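Local structure of dehydrogenase (Chromobacterium violaceum, 3Q2I) at residues E170-A175 against R218-E223; H194-L199 against G238-T243; T215-R218 against E223-G226. The protein probably oxidises the sugar of UDP-N-acetylglucosaminuronic acid with NAD, a step required for making 2,3-diacetamido-2,3-dideoxy-D-mannuronic acid. All coordinates share one frame; numbering follows the deposited sequence. Where two conformers were deposited one is given.

Contact 1: E170-A175 against R218-E223. With HP7 ((2S,3S,4R,5R,6R)-5-acetamido-6-[[[(2R,3S,4R,5R)-5-(2,4-dioxopyrimidin-1-yl)-3,4-dihydroxy-oxolan-2-yl]methoxy-hydroxy-phosphoryl]oxy-hydroxy-phosphoryl]oxy-3,4-dihydroxy-oxane-2-carboxylic acid), chain C.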
loop_
_atom_site.group_PDB
_atom_site.type_symbol
_atom_site.label_atom_id
_atom_site.label_comp_id
_atom_site.label_asym_id
_atom_site.label_seq_id
_atom_site.Cartn_x
_atom_site.Cartn_y
_atom_site.Cartn_z
ATOM N N GLU A 170 -17.000 36.891 4.339
ATOM C CA GLU A 170 -16.697 37.951 5.308
ATOM C C GLU A 170 -16.532 37.370 6.722
ATOM O O GLU A 170 -15.777 37.908 7.535
ATOM C CB GLU A 170 -17.788 39.041 5.306
ATOM C CG GLU A 170 -19.182 38.541 5.641
ATOM C CD GLU A 170 -20.130 39.630 6.138
ATOM O OE1 GLU A 170 -21.263 39.281 6.558
ATOM O OE2 GLU A 170 -19.749 40.823 6.103
ATOM N N TYR A 171 -17.153 36.215 6.990
ATOM C CA TYR A 171 -16.938 35.511 8.267
ATOM C C TYR A 171 -15.470 35.124 8.457
ATOM O O TYR A 171 -14.868 35.343 9.518
ATOM C CB TYR A 171 -17.873 34.282 8.299
ATOM C CG TYR A 171 -17.485 33.263 9.345
ATOM C CD1 TYR A 171 -17.922 33.372 10.657
ATOM C CD2 TYR A 171 -16.599 32.226 9.045
ATOM C CE1 TYR A 171 -17.542 32.474 11.639
ATOM C CE2 TYR A 171 -16.204 31.337 10.014
ATOM C CZ TYR A 171 -16.683 31.442 11.289
ATOM O OH TYR A 171 -16.287 30.548 12.240
ATOM N N TYR A 172 -14.889 34.471 7.451
ATOM C CA TYR A 172 -13.486 34.076 7.504
ATOM C C TYR A 172 -12.524 35.259 7.450
ATOM O O TYR A 172 -11.487 35.235 8.062
ATOM C CB TYR A 172 -13.168 33.122 6.353
ATOM C CG TYR A 172 -14.066 31.900 6.376
ATOM C CD1 TYR A 172 -13.707 30.777 7.142
ATOM C CD2 TYR A 172 -15.223 31.816 5.602
ATOM C CE1 TYR A 172 -14.495 29.665 7.166
ATOM C CE2 TYR A 172 -16.013 30.669 5.607
ATOM C CZ TYR A 172 -15.634 29.599 6.415
ATOM O OH TYR A 172 -16.428 28.485 6.375
ATOM N N ASP A 173 -12.909 36.341 6.769
ATOM C CA ASP A 173 -11.979 37.451 6.588
ATOM C C ASP A 173 -11.932 38.322 7.849
ATOM O O ASP A 173 -11.072 39.201 7.967
ATOM C CB ASP A 173 -12.492 38.338 5.433
ATOM C CG ASP A 173 -12.221 37.748 4.061
ATOM O OD1 ASP A 173 -11.656 36.652 3.957
ATOM O OD2 ASP A 173 -12.600 38.389 3.060
ATOM N N ALA A 174 -12.839 38.071 8.780
ATOM C CA ALA A 174 -12.922 38.891 10.009
ATOM C C ALA A 174 -11.608 38.917 10.773
ATOM O O ALA A 174 -11.262 39.918 11.408
ATOM C CB ALA A 174 -14.060 38.409 10.891
ATOM N N ALA A 175 -10.832 37.838 10.708
ATOM C CA ALA A 175 -9.508 37.817 11.344
ATOM C C ALA A 175 -8.557 36.800 10.705
ATOM O O ALA A 175 -9.017 35.798 10.122
ATOM C CB ALA A 175 -9.626 37.514 12.839
ATOM N N ARG A 218 -15.117 28.870 -0.710
ATOM C CA ARG A 218 -14.494 29.964 0.040
ATOM C C ARG A 218 -13.008 30.110 -0.238
ATOM O O ARG A 218 -12.348 29.163 -0.671
ATOM C CB ARG A 218 -14.756 29.790 1.534
ATOM C CG ARG A 218 -16.230 29.804 1.826
ATOM C CD ARG A 218 -16.843 31.232 1.695
ATOM N NE ARG A 218 -18.283 31.103 1.851
ATOM C CZ ARG A 218 -19.156 31.012 0.851
ATOM N NH1 ARG A 218 -18.727 31.142 -0.407
ATOM N NH2 ARG A 218 -20.451 30.885 1.116
ATOM N N ASN A 219 -12.489 31.318 -0.037
ATOM C CA ASN A 219 -11.083 31.590 -0.206
ATOM C C ASN A 219 -10.350 31.450 1.125
ATOM O O ASN A 219 -10.073 32.425 1.842
ATOM C CB ASN A 219 -10.909 32.991 -0.819
ATOM C CG ASN A 219 -11.394 33.031 -2.261
ATOM O OD1 ASN A 219 -11.049 32.154 -3.059
ATOM N ND2 ASN A 219 -12.193 34.048 -2.605
ATOM N N ILE A 220 -10.089 30.191 1.477
ATOM C CA ILE A 220 -9.507 29.784 2.744
ATOM C C ILE A 220 -8.760 28.482 2.434
ATOM O O ILE A 220 -9.002 27.911 1.400
ATOM C CB ILE A 220 -10.570 29.469 3.797
ATOM C CG1 ILE A 220 -11.577 28.419 3.285
ATOM C CG2 ILE A 220 -11.333 30.744 4.180
ATOM C CD1 ILE A 220 -12.723 28.166 4.238
ATOM N N GLU A 221 -7.918 28.048 3.342
ATOM C CA GLU A 221 -7.181 26.811 3.050
ATOM C C GLU A 221 -7.833 25.584 3.678
ATOM O O GLU A 221 -7.605 24.492 3.177
ATOM C CB GLU A 221 -5.730 26.983 3.450
ATOM C CG GLU A 221 -5.597 26.859 4.944
ATOM C CD GLU A 221 -4.146 26.855 5.361
ATOM O OE1 GLU A 221 -3.889 27.302 6.509
ATOM O OE2 GLU A 221 -3.302 26.389 4.527
ATOM N N VAL A 222 -8.701 25.762 4.677
ATOM C CA VAL A 222 -9.464 24.675 5.280
ATOM C C VAL A 222 -10.753 24.313 4.525
ATOM O O VAL A 222 -11.167 25.019 3.592
ATOM C CB VAL A 222 -9.828 24.985 6.773
ATOM C CG1 VAL A 222 -8.538 25.298 7.575
ATOM C CG2 VAL A 222 -10.870 26.129 6.837
ATOM N N GLU A 223 -11.364 23.173 4.827
ATOM C CA GLU A 223 -12.574 22.758 4.136
ATOM C C GLU A 223 -13.774 23.612 4.458
ATOM O O GLU A 223 -13.977 23.986 5.635
ATOM C CB GLU A 223 -12.867 21.257 4.337
ATOM C CG GLU A 223 -13.524 20.858 5.699
ATOM C CD GLU A 223 -12.649 20.886 6.932
ATOM O OE1 GLU A 223 -11.426 21.098 6.852
ATOM O OE2 GLU A 223 -13.176 20.669 8.060
HETATM N N1 HP7 C . -24.051 32.986 9.588
HETATM C C2 HP7 C . -24.520 33.225 8.364
HETATM O O2 HP7 C . -23.858 33.958 7.583
HETATM N N3 HP7 C . -25.695 32.734 7.958
HETATM C C4 HP7 C . -26.427 31.971 8.780
HETATM O O4 HP7 C . -27.548 31.587 8.368
HETATM C C5 HP7 C . -25.962 31.688 10.068
HETATM C C6 HP7 C . -24.743 32.232 10.453
HETATM P PA HP7 C . -23.905 31.993 14.640
HETATM P PB HP7 C . -22.880 30.575 16.848
HETATM O "O'P" HP7 C . -19.185 29.490 13.041
HETATM O "O'Q" HP7 C . -17.773 30.387 14.473
HETATM C "C1'" HP7 C . -21.836 28.382 15.861
HETATM O O1A HP7 C . -25.155 31.198 14.297
HETATM O O1B HP7 C . -24.227 29.902 16.961
HETATM C C1C HP7 C . -22.725 33.510 9.943
HETATM C "C2'" HP7 C . -21.365 27.062 16.497
HETATM N "N2'" HP7 C . -22.126 26.773 17.713
HETATM O O2A HP7 C . -23.963 33.274 15.427
HETATM O O2B HP7 C . -22.389 31.601 17.849
HETATM C C2C HP7 C . -22.768 34.909 10.541
HETATM O O2C HP7 C . -21.630 35.576 9.984
HETATM C "C3'" HP7 C . -19.881 27.120 16.835
HETATM O "O3'" HP7 C . -19.480 25.756 17.106
HETATM O O3A HP7 C . -22.777 31.084 15.331
HETATM O O3B HP7 C . -21.741 29.406 16.860
HETATM C C3C HP7 C . -22.487 34.666 12.014
HETATM O O3C HP7 C . -21.810 35.780 12.597
HETATM C "C4'" HP7 C . -19.058 27.647 15.648
HETATM O "O4'" HP7 C . -17.694 27.870 15.987
HETATM C C4C HP7 C . -21.591 33.432 12.030
HETATM O O4C HP7 C . -22.203 32.672 10.978
HETATM C "C5'" HP7 C . -19.626 29.038 15.303
HETATM O "O5'" HP7 C . -20.942 28.784 14.819
HETATM C C5C HP7 C . -21.767 32.672 13.327
HETATM O O5C HP7 C . -23.130 32.271 13.265
HETATM C "C6'" HP7 C . -18.804 29.693 14.219
HETATM C "C7'" HP7 C . -22.880 25.702 17.953
HETATM O "O7'" HP7 C . -22.987 24.700 17.233
HETATM C "C8'" HP7 C . -23.656 25.740 19.249
HETATM O O HOH W 1 -15.376 26.220 7.028
#

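Contact 2: H194-L199 against G238-T243. With HP7 ((2S,3S,4R,5R,6R)-5-acetamido-6-[[[(2R,3S,4R,5R)-5-(2,4-dioxopyrimidin-1-yl)-3,4-dihydroxy-oxolan-2-yl]methoxy-hydroxy-phosphoryl]oxy-hydroxy-phosphoryl]oxy-3,4-dihydroxy-oxane-2-carboxylic acid), chain C.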
loop_
_atom_site.group_PDB
_atom_site.type_symbol
_atom_site.label_atom_id
_atom_site.label_comp_id
_atom_site.label_asym_id
_atom_site.label_seq_id
_atom_site.Cartn_x
_atom_site.Cartn_y
_atom_site.Cartn_z
ATOM N N HIS A 194 -19.383 20.706 17.630
ATOM C CA HIS A 194 -20.325 20.229 18.659
ATOM C C HIS A 194 -21.146 19.038 18.172
ATOM O O HIS A 194 -21.826 18.383 18.955
ATOM C CB HIS A 194 -21.261 21.368 19.141
ATOM C CG HIS A 194 -20.575 22.493 19.864
ATOM N ND1 HIS A 194 -19.973 22.331 21.091
ATOM C CD2 HIS A 194 -20.516 23.820 19.600
ATOM C CE1 HIS A 194 -19.480 23.488 21.505
ATOM N NE2 HIS A 194 -19.802 24.412 20.617
ATOM N N TYR A 195 -21.155 18.816 16.852
ATOM C CA TYR A 195 -21.833 17.671 16.263
ATOM C C TYR A 195 -20.862 16.501 16.114
ATOM O O TYR A 195 -21.248 15.359 16.353
ATOM C CB TYR A 195 -22.462 18.049 14.913
ATOM C CG TYR A 195 -23.564 19.083 15.046
ATOM C CD1 TYR A 195 -24.912 18.737 14.942
ATOM C CD2 TYR A 195 -23.242 20.417 15.232
ATOM C CE1 TYR A 195 -25.900 19.697 15.080
ATOM C CE2 TYR A 195 -24.246 21.393 15.391
ATOM C CZ TYR A 195 -25.565 20.999 15.318
ATOM O OH TYR A 195 -26.566 21.963 15.519
ATOM N N VAL A 196 -19.604 16.783 15.769
ATOM C CA VAL A 196 -18.574 15.738 15.814
ATOM C C VAL A 196 -18.554 15.126 17.206
ATOM O O VAL A 196 -18.399 13.903 17.383
ATOM C CB VAL A 196 -17.137 16.263 15.425
ATOM C CG1 VAL A 196 -16.118 15.124 15.629
ATOM C CG2 VAL A 196 -17.190 16.765 13.977
ATOM N N ASP A 197 -18.711 16.007 18.211
ATOM C CA ASP A 197 -18.698 15.555 19.591
ATOM C C ASP A 197 -19.726 14.460 19.836
ATOM O O ASP A 197 -19.528 13.619 20.709
ATOM C CB ASP A 197 -18.995 16.743 20.506
ATOM C CG ASP A 197 -18.916 16.410 21.966
ATOM O OD1 ASP A 197 -17.887 15.878 22.400
ATOM O OD2 ASP A 197 -19.890 16.736 22.690
ATOM N N LEU A 198 -20.865 14.509 19.146
ATOM C CA LEU A 198 -21.908 13.524 19.439
ATOM C C LEU A 198 -21.519 12.093 19.073
ATOM O O LEU A 198 -22.153 11.130 19.480
ATOM C CB LEU A 198 -23.203 13.863 18.653
ATOM C CG LEU A 198 -23.695 15.323 18.893
ATOM C CD1 LEU A 198 -24.834 15.639 17.993
ATOM C CD2 LEU A 198 -23.994 15.556 20.392
ATOM N N LEU A 199 -20.574 11.970 18.133
ATOM C CA LEU A 199 -20.261 10.642 17.625
ATOM C C LEU A 199 -19.758 9.690 18.702
ATOM O O LEU A 199 -20.252 8.568 18.800
ATOM C CB LEU A 199 -19.313 10.773 16.421
ATOM C CG LEU A 199 -19.790 11.597 15.229
ATOM C CD1 LEU A 199 -18.741 11.753 14.104
ATOM C CD2 LEU A 199 -21.055 10.941 14.676
ATOM N N GLY A 238 -22.401 4.809 9.998
ATOM C CA GLY A 238 -23.094 6.075 9.827
ATOM C C GLY A 238 -22.300 7.050 8.994
ATOM O O GLY A 238 -21.180 6.763 8.570
ATOM N N SER A 239 -22.867 8.234 8.788
ATOM C CA SER A 239 -22.149 9.313 8.101
ATOM C C SER A 239 -22.426 10.651 8.769
ATOM O O SER A 239 -23.483 10.831 9.396
ATOM C CB SER A 239 -22.639 9.406 6.652
ATOM O OG SER A 239 -24.033 9.633 6.563
ATOM N N MET A 240 -21.478 11.565 8.649
ATOM C CA MET A 240 -21.698 12.964 8.986
ATOM C C MET A 240 -21.361 13.833 7.790
ATOM O O MET A 240 -20.312 13.645 7.160
ATOM C CB MET A 240 -20.776 13.351 10.151
ATOM C CG MET A 240 -21.076 14.796 10.513
ATOM S SD MET A 240 -20.220 15.230 12.055
ATOM C CE MET A 240 -20.407 16.991 12.027
ATOM N N ASN A 241 -22.301 14.716 7.434
ATOM C CA ASN A 241 -22.178 15.541 6.224
ATOM C C ASN A 241 -22.211 16.982 6.680
ATOM O O ASN A 241 -23.065 17.347 7.529
ATOM C CB ASN A 241 -23.422 15.353 5.356
ATOM C CG ASN A 241 -23.614 13.934 4.951
ATOM O OD1 ASN A 241 -22.719 13.322 4.372
ATOM N ND2 ASN A 241 -24.765 13.366 5.284
ATOM N N VAL A 242 -21.266 17.796 6.229
ATOM C CA VAL A 242 -21.240 19.189 6.640
ATOM C C VAL A 242 -20.986 20.104 5.441
ATOM O O VAL A 242 -20.128 19.805 4.596
ATOM C CB VAL A 242 -20.218 19.382 7.769
ATOM C CG1 VAL A 242 -20.551 18.444 8.924
ATOM C CG2 VAL A 242 -18.780 19.063 7.313
ATOM N N THR A 243 -21.672 21.256 5.361
ATOM C CA THR A 243 -21.169 22.287 4.465
ATOM C C THR A 243 -21.487 23.632 5.072
ATOM O O THR A 243 -22.467 23.716 5.813
ATOM C CB THR A 243 -21.748 22.237 3.033
ATOM O OG1 THR A 243 -21.111 23.231 2.205
ATOM C CG2 THR A 243 -23.292 22.312 3.069
HETATM N N1 HP7 C . -24.051 32.986 9.588
HETATM C C2 HP7 C . -24.520 33.225 8.364
HETATM O O2 HP7 C . -23.858 33.958 7.583
HETATM N N3 HP7 C . -25.695 32.734 7.958
HETATM C C4 HP7 C . -26.427 31.971 8.780
HETATM O O4 HP7 C . -27.548 31.587 8.368
HETATM C C5 HP7 C . -25.962 31.688 10.068
HETATM C C6 HP7 C . -24.743 32.232 10.453
HETATM P PA HP7 C . -23.905 31.993 14.640
HETATM P PB HP7 C . -22.880 30.575 16.848
HETATM O "O'P" HP7 C . -19.185 29.490 13.041
HETATM O "O'Q" HP7 C . -17.773 30.387 14.473
HETATM C "C1'" HP7 C . -21.836 28.382 15.861
HETATM O O1A HP7 C . -25.155 31.198 14.297
HETATM O O1B HP7 C . -24.227 29.902 16.961
HETATM C C1C HP7 C . -22.725 33.510 9.943
HETATM C "C2'" HP7 C . -21.365 27.062 16.497
HETATM N "N2'" HP7 C . -22.126 26.773 17.713
HETATM O O2A HP7 C . -23.963 33.274 15.427
HETATM O O2B HP7 C . -22.389 31.601 17.849
HETATM C C2C HP7 C . -22.768 34.909 10.541
HETATM O O2C HP7 C . -21.630 35.576 9.984
HETATM C "C3'" HP7 C . -19.881 27.120 16.835
HETATM O "O3'" HP7 C . -19.480 25.756 17.106
HETATM O O3A HP7 C . -22.777 31.084 15.331
HETATM O O3B HP7 C . -21.741 29.406 16.860
HETATM C C3C HP7 C . -22.487 34.666 12.014
HETATM O O3C HP7 C . -21.810 35.780 12.597
HETATM C "C4'" HP7 C . -19.058 27.647 15.648
HETATM O "O4'" HP7 C . -17.694 27.870 15.987
HETATM C C4C HP7 C . -21.591 33.432 12.030
HETATM O O4C HP7 C . -22.203 32.672 10.978
HETATM C "C5'" HP7 C . -19.626 29.038 15.303
HETATM O "O5'" HP7 C . -20.942 28.784 14.819
HETATM C C5C HP7 C . -21.767 32.672 13.327
HETATM O O5C HP7 C . -23.130 32.271 13.265
HETATM C "C6'" HP7 C . -18.804 29.693 14.219
HETATM C "C7'" HP7 C . -22.880 25.702 17.953
HETATM O "O7'" HP7 C . -22.987 24.700 17.233
HETATM C "C8'" HP7 C . -23.656 25.740 19.249
#

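Contact 3: T215-R218 against E223-G226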
loop_
_atom_site.group_PDB
_atom_site.type_symbol
_atom_site.label_atom_id
_atom_site.label_comp_id
_atom_site.label_asym_id
_atom_site.label_seq_id
_atom_site.Cartn_x
_atom_site.Cartn_y
_atom_site.Cartn_z
ATOM N N THR A 215 -12.511 22.462 -0.393
ATOM C CA THR A 215 -12.850 23.894 -0.280
ATOM C C THR A 215 -13.519 24.168 -1.611
ATOM O O THR A 215 -12.811 24.337 -2.635
ATOM C CB THR A 215 -11.578 24.730 -0.179
ATOM O OG1 THR A 215 -10.815 24.290 0.959
ATOM C CG2 THR A 215 -11.951 26.190 0.044
ATOM N N LEU A 216 -14.842 24.142 -1.636
ATOM C CA LEU A 216 -15.565 24.279 -2.906
ATOM C C LEU A 216 -15.892 25.709 -3.320
ATOM O O LEU A 216 -16.226 25.972 -4.486
ATOM C CB LEU A 216 -16.852 23.454 -2.945
ATOM C CG LEU A 216 -16.546 21.979 -2.689
ATOM C CD1 LEU A 216 -17.855 21.189 -2.645
ATOM C CD2 LEU A 216 -15.698 21.435 -3.869
ATOM N N ALA A 217 -15.803 26.631 -2.365
ATOM C CA ALA A 217 -16.171 28.019 -2.742
ATOM C C ALA A 217 -15.410 29.071 -1.987
ATOM O O ALA A 217 -15.122 30.125 -2.540
ATOM C CB ALA A 217 -17.627 28.276 -2.559
ATOM N N ARG A 218 -15.117 28.870 -0.710
ATOM C CA ARG A 218 -14.494 29.964 0.040
ATOM C C ARG A 218 -13.008 30.110 -0.238
ATOM O O ARG A 218 -12.348 29.163 -0.671
ATOM C CB ARG A 218 -14.756 29.790 1.534
ATOM C CG ARG A 218 -16.230 29.804 1.826
ATOM C CD ARG A 218 -16.843 31.232 1.695
ATOM N NE ARG A 218 -18.283 31.103 1.851
ATOM C CZ ARG A 218 -19.156 31.012 0.851
ATOM N NH1 ARG A 218 -18.727 31.142 -0.407
ATOM N NH2 ARG A 218 -20.451 30.885 1.116
ATOM N N GLU A 223 -11.364 23.173 4.827
ATOM C CA GLU A 223 -12.574 22.758 4.136
ATOM C C GLU A 223 -13.774 23.612 4.458
ATOM O O GLU A 223 -13.977 23.986 5.635
ATOM C CB GLU A 223 -12.867 21.257 4.337
ATOM C CG GLU A 223 -13.524 20.858 5.699
ATOM C CD GLU A 223 -12.649 20.886 6.932
ATOM O OE1 GLU A 223 -11.426 21.098 6.852
ATOM O OE2 GLU A 223 -13.176 20.669 8.060
ATOM N N ASP A 224 -14.561 23.907 3.430
ATOM C CA ASP A 224 -15.907 24.401 3.634
ATOM C C ASP A 224 -16.993 23.363 3.539
ATOM O O ASP A 224 -18.171 23.657 3.817
ATOM C CB ASP A 224 -16.215 25.656 2.759
ATOM C CG ASP A 224 -16.081 25.375 1.263
ATOM O OD1 ASP A 224 -16.273 24.203 0.832
ATOM O OD2 ASP A 224 -15.808 26.352 0.536
ATOM N N THR A 225 -16.607 22.129 3.142
ATOM C CA THR A 225 -17.566 21.067 2.834
ATOM C C THR A 225 -16.890 19.726 3.132
ATOM O O THR A 225 -15.727 19.561 2.834
ATOM C CB THR A 225 -17.928 21.102 1.319
ATOM O OG1 THR A 225 -18.499 22.395 1.012
ATOM C CG2 THR A 225 -18.934 20.011 0.928
ATOM N N GLY A 226 -17.636 18.763 3.664
ATOM C CA GLY A 226 -17.009 17.458 3.938
ATOM C C GLY A 226 -18.036 16.398 4.205
ATOM O O GLY A 226 -19.163 16.678 4.602
#

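Contact 1: E170-A175 against R218-E223
Tyr172 and Ile220 carry most of this contact, with the aliphatic part of Arg218 as third partner. Ile220 places both ends of its branched chain against the tyrosine. Its CD1 lies over one face of the Tyr172 ring, 4.0 Å from the centroid and 20° off the ring normal, which meets the definition of a CH-pi contact. Nearer the root of the ring, Ile220 CG2 touches Tyr172 CG at 3.7 Å. The first torsion of Ile220 explains this double reach: with chi1 at 55°, CG1 sits between the backbone N and the carbonyl carbon, and the extended chain beyond it carries CD1 along the ring. The opposite face of Tyr172 is covered by Tyr171 CD2, above the ring centre, so the ring is held between its sequence neighbour and the isoleucine. Arg218 crosses the tyrosine at about a right angle and offers methylene carbon, its CG lying 3.9 Å from Tyr172 CE2, while its NE is hydrogen-bonded to Arg167 O. No direct hydrogen bond joins the segments; instead one water accepts from Tyr172 OH at 2.6 Å and donates to Glu223 O at 3.0 Å. Tyr171 OH donates to O'Q of the UDP-sugar carboxylate at 2.7 Å, so the contact lies one residue from the substrate. Here the short helix 169-173 rests against the loop that links strand 206-214 to strand 225-232.

Contact 2: H194-L199 against G238-T243
Met240 reaches from strand 237-243 to Tyr195, Val196 and Leu199 on helix 193-203, a helix-on-sheet packing within the C-terminal alpha/beta domain. The axes of segments 194-199 and 238-243 run antiparallel, at 176°, and approach to 10.3 Å, a gap bridged by the methionine. From CB, which points toward the helix, the chain leaves with CG anti to the backbone N (chi1 -178°) and remains extended, so the sulfur and methyl group are delivered close to the helix surface. CB and CG serve as the spacer. Met240 SD then arrives beside two side chains, 3.9 Å from Val196 CG2 and 4.3 Å from Leu199 CD1. At the tip, Met240 CE rests against both Tyr195 CB (3.7 Å) and Val196 CG2 (3.8 Å). Val196 and Met240 cross at about a right angle, and the single methyl CG2 touches both SD and CE. All four residues are buried and no hydrogen bond crosses between the segments, so the contact is wholly apolar. Phe188 of helix 187-191 also packs on Met240 and Val196, while Leu334 and Met338 of helix 325-344 cover Leu199. Beyond its CB, Tyr195 turns away from the strand toward the UDP-sugar, and the preceding His194 gives its NE2 to a hydrogen bond with the dinucleotide. On that same imidazole, His194 CD2 lies 3.3 Å from O3' of the UDP-sugar.

Contact 3: T215-R218 against E223-G226
Asp224 points its carboxylate into the loop 215-218, where three successive backbone amides converge on it. Leu216 N donates to OD1 of Asp224 at 2.9 Å, arriving on the syn side but 24° out of the carboxylate plane. The other oxygen takes two amides. Ala217 N uses the syn lone pair of Asp224 OD2 at 2.9 Å, and Arg218 N meets that oxygen nearly along the C-O direction, also at 2.9 Å but straighter, at 176°. Thr225 OG1 donates to Asp224 OD1 at 2.9 Å from the face opposite Leu216 N, so four bonds fix the rotation of the carboxylate and would probably stabilise its negative charge. Chi1 of 60° puts Asp224 CG between its own N and carbonyl carbon, directed at the loop. The side chains of Thr215 and Leu216 both cross that of Asp224 at about a right angle, and Leu216 CD1 packs on Thr225 CG2 at 3.9 Å. Asp224 and Thr225 together face Ala214 in a classic beta bulge. This bulge lies at the start of strand 225-232, between strands 206-214 and 237-243, with Tyr157 of another subunit packing on Ala217 and Thr225.

All three contacts belong to the C-terminal alpha/beta domain. Contacts 1 and 3 are neighbours, their centres 10 Å apart; they share Arg218 and Glu223, and Val222 O of contact 1 lies 2.8 Å from Thr215 OG1 of contact 3. Contact 2 lies about 16 Å from contact 3 and 21 Å from contact 1, centre to centre. Along the chain, contact 3 is nested between the two segments of contact 2, whereas contacts 1 and 2 interleave. Strands 225-232 and 237-243 are adjacent in the mixed sheet, joining contacts 3 and 2 through Gly226 and Val242. Contacts 1 and 2 both touch the UDP-sugar through helix residues, Tyr171 and His194 with Tyr195, whose helices pack on the loop 218-223 and on strand 237-243.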